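Local coordinates for mannan endo-1,6-alpha-mannosidase (Chaetomium thermophilum, PDB 6RY0), which probably cleaves alpha-1,6-mannosidic linkages as a glycoside hydrolase family 76 enzyme in the transfer of GPI-anchored glycoproteins into fungal cell walls, at residues D73-E78 against T317-T322; A271-N276 against T335-H340; P112-Q117 against G425-G430; E38-L43 against A398-L403. All coordinates share one frame; numbering follows the deposited sequence. Where two conformers were deposited one is given.

Contact 1 (D73-E78 against T317-T322); sequences DYYWWE and TADMLT. With CA (calcium ion), chain C.
The indole of Trp77 meets Asp319 with its edge: Asp319 OD1 and CA both lie close to the ring plane, while Glu78 CB lies 4.2 Å above one face of the Trp77 ring, toward its rim. The Tyr75 ring has water 1 in plane at its edge, and Asp73 CB sits over the centre of one face of Tyr74. In the (α/α)6 barrel of family 76, this joins the start of helix 76-93 to the loop leading into helix 323-337. Trp77 NE1 donates to Asp319 OD1 at 2.9 Å with an N-H...O angle of 155°. The carboxylate stands almost perpendicular to the indole, and OD1 receives the proton from above its own plane, 59° out of it. A leucine in place of Trp77 would probably leave Asp319 OD1 without its indole donor and its carboxylate freer to turn. Water 1 takes the Tyr75 N-H and donates to Asp319 OD1 and to Glu78 OE1, the latter at 2.7 Å, so it bridges two neighbouring carboxylates whose like charges it probably helps to screen. The extended Glu78 (CG anti to the backbone N, chi1 -171°) carries its other oxygen across to Thr322 CG2. Water 2 ties Glu78 OE2 to Ala318 O. Tyr74 OH bonds Ser387 OG, and Asp73 OD2 accepts from Ser387 N. With His385 O and four waters, Asp73 OD1 binds the calcium ion at 2.3 Å.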
loop_
_atom_site.group_PDB
_atom_site.type_symbol
_atom_site.label_atom_id
_atom_site.label_comp_id
_atom_site.label_asym_id
_atom_site.label_seq_id
_atom_site.Cartn_x
_atom_site.Cartn_y
_atom_site.Cartn_z
ATOM N N ASP A 73 1.024 -16.084 -10.669
ATOM C CA ASP A 73 2.078 -15.073 -10.784
ATOM C C ASP A 73 2.349 -14.281 -9.518
ATOM O O ASP A 73 3.331 -13.538 -9.470
ATOM C CB ASP A 73 1.656 -14.058 -11.831
ATOM C CG ASP A 73 1.462 -14.663 -13.209
ATOM O OD1 ASP A 73 2.418 -15.283 -13.675
ATOM O OD2 ASP A 73 0.383 -14.494 -13.807
ATOM N N TYR A 74 1.488 -14.379 -8.509
ATOM C CA TYR A 74 1.415 -13.359 -7.463
ATOM C C TYR A 74 1.737 -13.876 -6.106
ATOM O O TYR A 74 1.393 -15.009 -5.753
ATOM C CB TYR A 74 -0.009 -12.740 -7.479
ATOM C CG TYR A 74 -0.419 -12.308 -8.864
ATOM C CD1 TYR A 74 0.172 -11.224 -9.498
ATOM C CD2 TYR A 74 -1.362 -13.034 -9.585
ATOM C CE1 TYR A 74 -0.160 -10.893 -10.808
ATOM C CE2 TYR A 74 -1.699 -12.721 -10.883
ATOM C CZ TYR A 74 -1.078 -11.652 -11.501
ATOM O OH TYR A 74 -1.361 -11.276 -12.796
ATOM N N TYR A 75 2.386 -13.045 -5.312
ATOM C CA TYR A 75 2.722 -13.363 -3.927
ATOM C C TYR A 75 1.623 -12.918 -2.954
ATOM O O TYR A 75 0.806 -12.040 -3.279
ATOM C CB TYR A 75 4.077 -12.731 -3.573
ATOM C CG TYR A 75 5.220 -13.398 -4.276
ATOM C CD1 TYR A 75 5.794 -14.546 -3.761
ATOM C CD2 TYR A 75 5.722 -12.900 -5.475
ATOM C CE1 TYR A 75 6.870 -15.164 -4.412
ATOM C CE2 TYR A 75 6.790 -13.512 -6.109
ATOM C CZ TYR A 75 7.356 -14.630 -5.565
ATOM O OH TYR A 75 8.418 -15.254 -6.198
ATOM N N TRP A 76 1.647 -13.493 -1.762
ATOM C CA TRP A 76 0.658 -13.268 -0.702
ATOM C C TRP A 76 0.377 -11.802 -0.435
ATOM O O TRP A 76 -0.788 -11.406 -0.291
ATOM C CB TRP A 76 1.207 -13.946 0.553
ATOM C CG TRP A 76 0.412 -13.818 1.809
ATOM C CD1 TRP A 76 -0.762 -14.460 2.123
ATOM C CD2 TRP A 76 0.772 -13.068 2.969
ATOM N NE1 TRP A 76 -1.160 -14.126 3.400
ATOM C CE2 TRP A 76 -0.214 -13.301 3.945
ATOM C CE3 TRP A 76 1.858 -12.264 3.300
ATOM C CZ2 TRP A 76 -0.163 -12.739 5.193
ATOM C CZ3 TRP A 76 1.893 -11.684 4.559
ATOM C CH2 TRP A 76 0.891 -11.952 5.498
ATOM N N TRP A 77 1.407 -10.963 -0.347
ATOM C CA TRP A 77 1.160 -9.577 0.004
ATOM C C TRP A 77 0.290 -8.884 -1.023
ATOM O O TRP A 77 -0.417 -7.927 -0.672
ATOM C CB TRP A 77 2.495 -8.818 0.138
ATOM C CG TRP A 77 3.073 -8.433 -1.145
ATOM C CD1 TRP A 77 3.787 -9.206 -2.020
ATOM C CD2 TRP A 77 2.874 -7.163 -1.789
ATOM N NE1 TRP A 77 4.044 -8.486 -3.170
ATOM C CE2 TRP A 77 3.521 -7.219 -3.041
ATOM C CE3 TRP A 77 2.223 -5.976 -1.417
ATOM C CZ2 TRP A 77 3.562 -6.124 -3.908
ATOM C CZ3 TRP A 77 2.285 -4.898 -2.271
ATOM C CH2 TRP A 77 2.944 -4.986 -3.491
ATOM N N GLU A 78 0.332 -9.321 -2.286
ATOM C CA GLU A 78 -0.458 -8.658 -3.327
ATOM C C GLU A 78 -1.947 -8.941 -3.142
ATOM O O GLU A 78 -2.782 -8.152 -3.552
ATOM C CB GLU A 78 0.081 -9.048 -4.701
ATOM C CG GLU A 78 -0.536 -8.225 -5.819
ATOM C CD GLU A 78 0.161 -8.380 -7.153
ATOM O OE1 GLU A 78 1.284 -8.862 -7.249
ATOM O OE2 GLU A 78 -0.499 -7.922 -8.164
ATOM N N THR A 317 8.695 -6.260 -12.375
ATOM C CA THR A 317 8.211 -7.491 -11.781
ATOM C C THR A 317 6.743 -7.359 -11.400
ATOM O O THR A 317 6.184 -6.262 -11.373
ATOM C CB THR A 317 8.982 -7.813 -10.505
ATOM O OG1 THR A 317 8.661 -6.808 -9.547
ATOM C CG2 THR A 317 10.509 -7.871 -10.715
ATOM N N ALA A 318 6.119 -8.488 -11.055
ATOM C CA ALA A 318 4.724 -8.475 -10.638
ATOM C C ALA A 318 4.497 -7.439 -9.537
ATOM O O ALA A 318 3.509 -6.705 -9.556
ATOM C CB ALA A 318 4.296 -9.846 -10.168
ATOM N N ASP A 319 5.395 -7.386 -8.560
ATOM C CA ASP A 319 5.208 -6.448 -7.477
ATOM C C ASP A 319 5.184 -4.993 -8.025
ATOM O O ASP A 319 4.343 -4.170 -7.666
ATOM C CB ASP A 319 6.337 -6.533 -6.444
ATOM C CG ASP A 319 6.340 -7.791 -5.607
ATOM O OD1 ASP A 319 5.453 -8.666 -5.684
ATOM O OD2 ASP A 319 7.241 -7.822 -4.758
ATOM N N MET A 320 6.141 -4.679 -8.891
ATOM C CA MET A 320 6.303 -3.315 -9.391
ATOM C C MET A 320 5.108 -2.811 -10.201
ATOM O O MET A 320 4.833 -1.612 -10.224
ATOM C CB MET A 320 7.577 -3.210 -10.248
ATOM C CG MET A 320 8.842 -3.475 -9.461
ATOM S SD MET A 320 10.262 -3.634 -10.570
ATOM C CE MET A 320 11.429 -4.384 -9.432
ATOM N N LEU A 321 4.376 -3.727 -10.830
ATOM C CA LEU A 321 3.201 -3.364 -11.619
ATOM C C LEU A 321 2.068 -2.792 -10.780
ATOM O O LEU A 321 1.153 -2.163 -11.314
ATOM C CB LEU A 321 2.757 -4.585 -12.423
ATOM C CG LEU A 321 3.783 -5.130 -13.420
ATOM C CD1 LEU A 321 3.386 -6.503 -13.885
ATOM C CD2 LEU A 321 3.990 -4.191 -14.594
ATOM N N THR A 322 2.125 -3.018 -9.466
ATOM C CA THR A 322 1.091 -2.534 -8.555
ATOM C C THR A 322 1.383 -1.144 -7.995
ATOM O O THR A 322 0.499 -0.513 -7.423
ATOM C CB THR A 322 0.895 -3.469 -7.364
ATOM O OG1 THR A 322 2.005 -3.378 -6.467
ATOM C CG2 THR A 322 0.689 -4.897 -7.797
HETATM CA CA CA C . 4.371 -15.734 -14.708
HETATM O O HOH W 1 3.284 -10.451 -6.267
HETATM O O HOH W 2 1.076 -7.685 -10.279
HETATM O O HOH W 3 5.050 -16.560 -12.582
HETATM O O HOH W 4 3.114 -17.832 -14.324
HETATM O O HOH W 5 3.019 -16.164 -16.464
HETATM O O HOH W 6 5.725 -14.664 -13.549
#

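Contact 2 (A271-N276 against T335-H340); sequences AAFMWN and TQIAPH
Ile337 points its CD1 methyl down onto one face of the Phe273 ring, 3.5 Å from the centroid and 19° off the ring normal, which meets the geometry of a CH-pi contact. The CB of Phe273 leaves its helix away from the partner segment, and the ring swings back (CG anti to the carbonyl carbon, chi1 -82°) to present that face. Ile337 was modelled in two conformers, so the finer details of this approach are less certain than the rest. Ile337 CD1 also touches Ala272 CB at 3.7 Å. A serine in place of Phe273 would take away the ring face beneath CD1 and is likely to open a gap between Ile337 and the helix 196-213 residues that the ring also touches. Asn276 crosses Ile337 at about a right angle. Its ND2 gives a hydrogen bond of 3.0 Å to Ile337 O, nearly straight at 167°, in the carbonyl plane and on a lone pair, while its OD1 takes the Arg211 NE proton, fixing the amide from both ends. Helix 261-278 thus packs against the C-terminal end of helix 323-337 within the (α/α)6 barrel, at the point where Ala338 departs from helical geometry. Ala338 CB sits at the edge of the Trp275 ring, 3.8 Å from Trp275 CD1. Beyond it, the Trp275 and His340 rings approach obliquely. Water 7 lies in both ring planes, accepting from Trp275 NE1 at 2.9 Å and lying 2.7 Å from His340 ND1, whereas His340 NE2 bonds Asp288.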
loop_
_atom_site.group_PDB
_atom_site.type_symbol
_atom_site.label_atom_id
_atom_site.label_comp_id
_atom_site.label_asym_id
_atom_site.label_seq_id
_atom_site.Cartn_x
_atom_site.Cartn_y
_atom_site.Cartn_z
ATOM N N ALA A 271 3.615 11.020 6.350
ATOM C CA ALA A 271 3.946 12.381 6.773
ATOM C C ALA A 271 2.686 13.251 6.811
ATOM O O ALA A 271 2.568 14.118 7.683
ATOM C CB ALA A 271 4.994 12.973 5.851
ATOM N N ALA A 272 1.758 13.042 5.877
ATOM C CA ALA A 272 0.523 13.787 5.877
ATOM C C ALA A 272 -0.314 13.464 7.116
ATOM O O ALA A 272 -0.878 14.360 7.728
ATOM C CB ALA A 272 -0.262 13.506 4.600
ATOM N N PHE A 273 -0.383 12.183 7.515
ATOM C CA PHE A 273 -1.048 11.833 8.744
ATOM C C PHE A 273 -0.368 12.481 9.941
ATOM O O PHE A 273 -1.060 12.976 10.843
ATOM C CB PHE A 273 -1.156 10.290 8.914
ATOM C CG PHE A 273 -2.316 9.688 8.151
ATOM C CD1 PHE A 273 -2.180 9.306 6.819
ATOM C CD2 PHE A 273 -3.535 9.478 8.758
ATOM C CE1 PHE A 273 -3.259 8.769 6.126
ATOM C CE2 PHE A 273 -4.618 8.951 8.062
ATOM C CZ PHE A 273 -4.471 8.593 6.743
ATOM N N MET A 274 0.958 12.513 9.959
ATOM C CA MET A 274 1.669 13.157 11.055
ATOM C C MET A 274 1.414 14.660 11.084
ATOM O O MET A 274 1.268 15.243 12.165
ATOM C CB MET A 274 3.167 12.921 11.007
ATOM C CG MET A 274 3.581 11.476 11.242
ATOM S SD MET A 274 3.148 10.856 12.888
ATOM C CE MET A 274 4.364 11.728 13.874
ATOM N N TRP A 275 1.387 15.317 9.939
ATOM C CA TRP A 275 1.052 16.733 9.871
ATOM C C TRP A 275 -0.344 16.987 10.419
ATOM O O TRP A 275 -0.560 17.904 11.210
ATOM C CB TRP A 275 1.170 17.224 8.428
ATOM C CG TRP A 275 0.491 18.509 8.135
ATOM C CD1 TRP A 275 -0.473 18.694 7.189
ATOM C CD2 TRP A 275 0.711 19.806 8.739
ATOM N NE1 TRP A 275 -0.860 20.012 7.155
ATOM C CE2 TRP A 275 -0.143 20.716 8.084
ATOM C CE3 TRP A 275 1.549 20.287 9.762
ATOM C CZ2 TRP A 275 -0.215 22.048 8.444
ATOM C CZ3 TRP A 275 1.475 21.630 10.106
ATOM C CH2 TRP A 275 0.605 22.483 9.431
ATOM N N ASN A 276 -1.305 16.178 9.998
ATOM C CA ASN A 276 -2.683 16.355 10.432
ATOM C C ASN A 276 -2.793 16.153 11.943
ATOM O O ASN A 276 -3.469 16.907 12.624
ATOM C CB ASN A 276 -3.564 15.376 9.652
ATOM C CG ASN A 276 -5.020 15.535 9.972
ATOM O OD1 ASN A 276 -5.485 15.080 11.021
ATOM N ND2 ASN A 276 -5.768 16.141 9.070
ATOM N N THR A 335 -4.584 14.581 -0.107
ATOM C CA THR A 335 -5.309 15.826 -0.347
ATOM C C THR A 335 -6.414 16.066 0.676
ATOM O O THR A 335 -6.853 17.212 0.839
ATOM C CB THR A 335 -5.900 15.915 -1.760
ATOM O OG1 THR A 335 -7.048 15.073 -1.921
ATOM C CG2 THR A 335 -4.857 15.662 -2.780
ATOM N N GLN A 336 -6.906 15.004 1.333
ATOM C CA GLN A 336 -7.935 15.154 2.347
ATOM C C GLN A 336 -7.358 15.544 3.702
ATOM O O GLN A 336 -7.906 16.383 4.395
ATOM C CB GLN A 336 -8.710 13.860 2.510
ATOM C CG GLN A 336 -9.396 13.368 1.286
ATOM C CD GLN A 336 -10.122 12.075 1.560
ATOM O OE1 GLN A 336 -9.516 11.123 2.010
ATOM N NE2 GLN A 336 -11.439 12.057 1.358
ATOM N N ILE A 337 -6.240 14.917 4.061
ATOM C CA ILE A 337 -5.725 15.183 5.390
ATOM C C ILE A 337 -4.640 16.219 5.441
ATOM O O ILE A 337 -4.391 16.772 6.517
ATOM C CB ILE A 337 -5.245 13.959 6.028
ATOM C CG1 ILE A 337 -4.176 13.328 5.162
ATOM C CG2 ILE A 337 -6.398 13.010 6.242
ATOM C CD1 ILE A 337 -3.472 12.161 5.803
ATOM N N ALA A 338 -4.102 16.605 4.279
ATOM C CA ALA A 338 -3.211 17.752 4.147
ATOM C C ALA A 338 -3.780 18.613 3.019
ATOM O O ALA A 338 -3.271 18.639 1.907
ATOM C CB ALA A 338 -1.783 17.332 3.864
ATOM N N PRO A 339 -4.888 19.300 3.280
ATOM C CA PRO A 339 -5.612 19.952 2.182
ATOM C C PRO A 339 -4.835 21.011 1.420
ATOM O O PRO A 339 -5.217 21.313 0.292
ATOM C CB PRO A 339 -6.858 20.517 2.864
ATOM C CG PRO A 339 -6.541 20.510 4.283
ATOM C CD PRO A 339 -5.600 19.408 4.553
ATOM N N HIS A 340 -3.781 21.564 2.006
ATOM C CA HIS A 340 -2.991 22.537 1.267
ATOM C C HIS A 340 -2.318 21.928 0.045
ATOM O O HIS A 340 -1.870 22.684 -0.822
ATOM C CB HIS A 340 -1.972 23.201 2.173
ATOM C CG HIS A 340 -0.771 22.361 2.455
ATOM N ND1 HIS A 340 -0.768 21.355 3.397
ATOM C CD2 HIS A 340 0.461 22.388 1.915
ATOM C CE1 HIS A 340 0.427 20.802 3.423
ATOM N NE2 HIS A 340 1.193 21.410 2.537
HETATM O O HOH W 7 -2.797 20.944 5.171
#

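Contact 3 (P112-Q117 against G425-G430); sequences PNADYQ and GMRSRG
Asn113 lies between two parts of the 425-430 segment, and the closest packing centres on it. On one side the guanidinium of Arg427 is laid over its backbone: Asn113 O sits 3.7 Å from the guanidinium plane, over its centre, and Ala114 CB comes within 3.6 Å of Arg427 NH2. The Arg427 chain runs extended from CG to NE, which carries the flat group that far. On the other side, Asn113 ND2 lies 3.5 Å from Gly430 CA and gives Arg429 O a weak hydrogen bond, 3.1 Å long and bent to 128°.

The rest is looser and bridged by water. On one flank water 9, in the guanidinium plane, accepts from Arg427 NH1 and donates to Asn113 OD1 at 2.8 Å; on another, water 8 links Gly425 N to Asn113 O. Arg429 begins toward Asn113, but its chain bends at chi3 and leads away. Arg427 and Arg429 also touch a crystal neighbour, so their outer ends may partly reflect the lattice.

Gly430 N bonds Arg427 O at 2.9 Å in a type I beta turn, where a CB on Gly430 would run into Arg427 O; this turn packs against the loop between helices 99-108 and 127-142, where Asp115 OD1 and Gln117 N form an Asx turn.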
loop_
_atom_site.group_PDB
_atom_site.type_symbol
_atom_site.label_atom_id
_atom_site.label_comp_id
_atom_site.label_asym_id
_atom_site.label_seq_id
_atom_site.Cartn_x
_atom_site.Cartn_y
_atom_site.Cartn_z
ATOM N N PRO A 112 -3.121 -17.388 13.320
ATOM C CA PRO A 112 -3.671 -17.833 14.600
ATOM C C PRO A 112 -3.623 -16.741 15.669
ATOM O O PRO A 112 -4.410 -16.788 16.614
ATOM C CB PRO A 112 -2.791 -19.069 14.934
ATOM C CG PRO A 112 -1.526 -18.852 14.185
ATOM C CD PRO A 112 -2.001 -18.251 12.894
ATOM N N ASN A 113 -2.681 -15.822 15.562
ATOM C CA ASN A 113 -2.516 -14.775 16.553
ATOM C C ASN A 113 -3.062 -13.438 16.095
ATOM O O ASN A 113 -2.793 -12.412 16.716
ATOM C CB ASN A 113 -1.070 -14.676 16.977
ATOM C CG ASN A 113 -0.610 -15.969 17.598
ATOM O OD1 ASN A 113 -1.306 -16.569 18.406
ATOM N ND2 ASN A 113 0.561 -16.435 17.186
ATOM N N ALA A 114 -3.850 -13.422 15.030
ATOM C CA ALA A 114 -4.552 -12.208 14.605
ATOM C C ALA A 114 -3.579 -11.042 14.400
ATOM O O ALA A 114 -3.821 -9.914 14.836
ATOM C CB ALA A 114 -5.694 -11.846 15.537
ATOM N N ASP A 115 -2.509 -11.332 13.678
ATOM C CA ASP A 115 -1.394 -10.419 13.518
ATOM C C ASP A 115 -0.846 -10.424 12.097
ATOM O O ASP A 115 0.218 -9.859 11.844
ATOM C CB ASP A 115 -0.272 -10.713 14.505
ATOM C CG ASP A 115 0.329 -12.081 14.345
ATOM O OD1 ASP A 115 -0.164 -12.850 13.497
ATOM O OD2 ASP A 115 1.299 -12.375 15.081
ATOM N N TYR A 116 -1.558 -11.055 11.152
ATOM C CA TYR A 116 -1.079 -11.194 9.779
ATOM C C TYR A 116 0.297 -11.845 9.708
ATOM O O TYR A 116 1.104 -11.527 8.834
ATOM C CB TYR A 116 -1.193 -9.881 8.983
ATOM C CG TYR A 116 -2.620 -9.588 8.608
ATOM C CD1 TYR A 116 -3.288 -10.416 7.728
ATOM C CD2 TYR A 116 -3.323 -8.513 9.116
ATOM C CE1 TYR A 116 -4.606 -10.205 7.386
ATOM C CE2 TYR A 116 -4.657 -8.273 8.768
ATOM C CZ TYR A 116 -5.289 -9.134 7.923
ATOM O OH TYR A 116 -6.607 -8.888 7.610
ATOM N N GLN A 117 0.523 -12.852 10.570
ATOM C CA GLN A 117 1.693 -13.713 10.469
ATOM C C GLN A 117 1.299 -15.180 10.387
ATOM O O GLN A 117 1.749 -16.005 11.173
ATOM C CB GLN A 117 2.657 -13.486 11.631
ATOM C CG GLN A 117 3.054 -12.016 11.741
ATOM C CD GLN A 117 4.206 -11.796 12.668
ATOM O OE1 GLN A 117 5.354 -11.695 12.221
ATOM N NE2 GLN A 117 3.936 -11.742 13.966
ATOM N N GLY A 425 -1.070 -8.190 19.263
ATOM C CA GLY A 425 0.356 -8.492 19.132
ATOM C C GLY A 425 1.057 -9.041 20.369
ATOM O O GLY A 425 2.270 -9.319 20.298
ATOM N N MET A 426 0.347 -9.239 21.467
ATOM C CA MET A 426 1.004 -9.593 22.740
ATOM C C MET A 426 0.639 -10.951 23.265
ATOM O O MET A 426 0.886 -11.261 24.421
ATOM C CB MET A 426 0.704 -8.552 23.804
ATOM C CG MET A 426 1.377 -7.215 23.523
ATOM S SD MET A 426 3.187 -7.226 23.543
ATOM C CE MET A 426 3.549 -8.133 25.053
ATOM N N ARG A 427 0.101 -11.805 22.417
ATOM C CA ARG A 427 -0.252 -13.133 22.882
ATOM C C ARG A 427 0.952 -13.972 23.162
ATOM O O ARG A 427 1.990 -13.822 22.544
ATOM C CB ARG A 427 -1.152 -13.790 21.876
ATOM C CG ARG A 427 -2.409 -12.977 21.647
ATOM C CD ARG A 427 -3.299 -13.587 20.632
ATOM N NE ARG A 427 -4.401 -12.706 20.258
ATOM C CZ ARG A 427 -5.393 -13.054 19.436
ATOM N NH1 ARG A 427 -5.451 -14.288 18.924
ATOM N NH2 ARG A 427 -6.323 -12.152 19.111
ATOM N N SER A 428 0.761 -14.898 24.100
ATOM C CA SER A 428 1.833 -15.743 24.581
ATOM C C SER A 428 2.315 -16.705 23.540
ATOM O O SER A 428 3.463 -17.124 23.613
ATOM C CB SER A 428 1.428 -16.526 25.838
ATOM O OG SER A 428 0.605 -17.637 25.536
ATOM N N ARG A 429 1.443 -17.062 22.590
ATOM C CA ARG A 429 1.812 -17.911 21.459
ATOM C C ARG A 429 2.276 -17.097 20.266
ATOM O O ARG A 429 2.537 -17.657 19.213
ATOM C CB ARG A 429 0.638 -18.814 21.067
ATOM C CG ARG A 429 0.434 -19.920 22.087
ATOM C CD ARG A 429 -0.834 -20.715 21.836
ATOM N NE ARG A 429 -1.963 -20.098 22.526
ATOM C CZ ARG A 429 -2.359 -20.406 23.759
ATOM N NH1 ARG A 429 -1.738 -21.347 24.464
ATOM N NH2 ARG A 429 -3.394 -19.764 24.289
ATOM N N GLY A 430 2.365 -15.778 20.433
ATOM C CA GLY A 430 2.858 -14.931 19.362
ATOM C C GLY A 430 4.288 -15.284 18.969
ATOM O O GLY A 430 5.107 -15.716 19.797
HETATM O O HOH W 8 -2.824 -10.191 18.426
HETATM O O HOH W 9 -3.843 -16.692 19.669
#

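Contact 4 (E38-L43 against A398-L403); sequences ESARTL and AVSSLL
Apolar contact comes first, and Val399 carries most of it. Its CG2 meets Leu43 CD1 at 3.7 Å, and the two side chains cross at about a right angle. With CG1 anti to the backbone N (chi1 172°), the second methyl of Val399 is directed at the other helix, where CG1 lies 4.0 Å from Ala40 N and also touches Ala40 CB and Ser39 CB. On the flanks, Ile36 of helix 33-48 touches Val399 as well, and the Leu403 side chain rests on Lys33, Ile36 and Leu37. The small side chains of Ala40 and Ser400 allow a close approach of the backbones, their CA atoms 5.6 Å apart.

These two helices, 33-48 and 389-401, are the first and last of the modelled chain, and their packing is consistent with closure of the (α/α)6 barrel, first helix against last.

Polar groups at the interface are satisfied within their own surroundings instead of across it. Ser39 OG donates to Lys29 O, and Ser400 OG bonds Leu396 O one turn back in its own helix. Ser400 has two deposited conformers, so the 3.9 Å approach of its OG to Ala40 CB should be treated as doubtful.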
loop_
_atom_site.group_PDB
_atom_site.type_symbol
_atom_site.label_atom_id
_atom_site.label_comp_id
_atom_site.label_asym_id
_atom_site.label_seq_id
_atom_site.Cartn_x
_atom_site.Cartn_y
_atom_site.Cartn_z
ATOM N N GLU A 38 -19.234 4.402 -13.443
ATOM C CA GLU A 38 -19.425 3.259 -14.318
ATOM C C GLU A 38 -18.097 2.628 -14.712
ATOM O O GLU A 38 -17.967 1.399 -14.723
ATOM C CB GLU A 38 -20.218 3.654 -15.579
ATOM C CG GLU A 38 -20.357 2.517 -16.598
ATOM C CD GLU A 38 -21.119 2.881 -17.848
ATOM O OE1 GLU A 38 -22.144 3.602 -17.706
ATOM O OE2 GLU A 38 -20.711 2.418 -18.971
ATOM N N SER A 39 -17.122 3.451 -15.094
ATOM C CA SER A 39 -15.812 2.914 -15.437
ATOM C C SER A 39 -15.203 2.153 -14.257
ATOM O O SER A 39 -14.677 1.055 -14.419
ATOM C CB SER A 39 -14.899 4.027 -15.895
ATOM O OG SER A 39 -15.338 4.516 -17.150
ATOM N N ALA A 40 -15.280 2.738 -13.066
ATOM C CA ALA A 40 -14.746 2.065 -11.883
ATOM C C ALA A 40 -15.455 0.745 -11.622
ATOM O O ALA A 40 -14.803 -0.231 -11.250
ATOM C CB ALA A 40 -14.849 2.991 -10.670
ATOM N N ARG A 41 -16.769 0.693 -11.813
ATOM C CA ARG A 41 -17.470 -0.554 -11.581
ATOM C C ARG A 41 -17.019 -1.632 -12.554
ATOM O O ARG A 41 -16.837 -2.794 -12.166
ATOM C CB ARG A 41 -18.979 -0.310 -11.669
ATOM C CG ARG A 41 -19.786 -1.437 -11.135
ATOM C CD ARG A 41 -21.265 -1.191 -11.194
ATOM N NE ARG A 41 -21.836 -1.660 -12.454
ATOM C CZ ARG A 41 -22.028 -2.942 -12.789
ATOM N NH1 ARG A 41 -21.696 -3.954 -11.961
ATOM N NH2 ARG A 41 -22.537 -3.238 -13.987
ATOM N N THR A 42 -16.806 -1.264 -13.808
ATOM C CA THR A 42 -16.337 -2.243 -14.783
ATOM C C THR A 42 -14.909 -2.662 -14.514
ATOM O O THR A 42 -14.568 -3.852 -14.628
ATOM C CB THR A 42 -16.505 -1.665 -16.207
ATOM O OG1 THR A 42 -17.859 -1.249 -16.409
ATOM C CG2 THR A 42 -16.086 -2.657 -17.270
ATOM N N LEU A 43 -14.072 -1.716 -14.105
ATOM C CA LEU A 43 -12.700 -2.043 -13.732
ATOM C C LEU A 43 -12.683 -2.950 -12.496
ATOM O O LEU A 43 -11.824 -3.849 -12.377
ATOM C CB LEU A 43 -11.910 -0.765 -13.463
ATOM C CG LEU A 43 -11.555 0.022 -14.724
ATOM C CD1 LEU A 43 -11.264 1.465 -14.368
ATOM C CD2 LEU A 43 -10.395 -0.613 -15.432
ATOM N N ALA A 398 -6.535 4.079 -9.708
ATOM C CA ALA A 398 -6.435 5.426 -10.266
ATOM C C ALA A 398 -7.803 5.995 -10.597
ATOM O O ALA A 398 -8.081 7.164 -10.327
ATOM C CB ALA A 398 -5.535 5.430 -11.502
ATOM N N VAL A 399 -8.662 5.192 -11.214
ATOM C CA VAL A 399 -9.965 5.694 -11.618
ATOM C C VAL A 399 -10.856 5.918 -10.406
ATOM O O VAL A 399 -11.515 6.953 -10.287
ATOM C CB VAL A 399 -10.599 4.765 -12.676
ATOM C CG1 VAL A 399 -12.045 5.167 -12.955
ATOM C CG2 VAL A 399 -9.775 4.793 -13.948
ATOM N N SER A 400 -10.891 4.961 -9.472
ATOM C CA SER A 400 -11.713 5.154 -8.281
ATOM C C SER A 400 -11.306 6.403 -7.527
ATOM O O SER A 400 -12.136 7.160 -7.011
ATOM C CB SER A 400 -11.632 3.950 -7.330
ATOM O OG SER A 400 -12.038 2.769 -7.961
ATOM N N SER A 401 -10.001 6.640 -7.431
ATOM C CA SER A 401 -9.520 7.759 -6.653
ATOM C C SER A 401 -9.842 9.110 -7.298
ATOM O O SER A 401 -9.769 10.136 -6.610
ATOM C CB SER A 401 -8.030 7.602 -6.371
ATOM O OG SER A 401 -7.832 6.520 -5.476
ATOM N N LEU A 402 -10.286 9.130 -8.568
ATOM C CA LEU A 402 -10.818 10.360 -9.141
ATOM C C LEU A 402 -12.040 10.864 -8.377
ATOM O O LEU A 402 -12.408 12.013 -8.545
ATOM C CB LEU A 402 -11.204 10.161 -10.612
ATOM C CG LEU A 402 -10.040 9.902 -11.561
ATOM C CD1 LEU A 402 -10.590 9.599 -12.928
ATOM C CD2 LEU A 402 -9.048 11.074 -11.610
ATOM N N LEU A 403 -12.665 10.017 -7.564
ATOM C CA LEU A 403 -13.815 10.399 -6.790
ATOM C C LEU A 403 -13.476 10.925 -5.401
ATOM O O LEU A 403 -14.373 11.137 -4.588
ATOM C CB LEU A 403 -14.800 9.230 -6.695
ATOM C CG LEU A 403 -15.303 8.711 -8.055
ATOM C CD1 LEU A 403 -15.973 7.340 -7.876
ATOM C CD2 LEU A 403 -16.230 9.712 -8.710
#

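Contacts 2 and 4 join barrel helices, contact 1 a helix start and a loop, contact 3 two loops; contact 1 alone holds a metal ligand, Asp73. Its Trp77 also comes within about 3 Å of the side chain of Asp129, a ligand of a second calcium site whose ion is not bound to this chain here. Contact 3 reaches contact 1 directly: Tyr116 O lies 3.4 Å from Trp76 CH2, although the centres are 25 Å apart. Nearest atoms are about 7 Å apart between contacts 2 and 4, and about 17 Å between contacts 1 and 2, which lie across the chain's centre. Contact 4, joining the first and last helices, encloses contacts 1 and 2 along the chain and crosses contact 3.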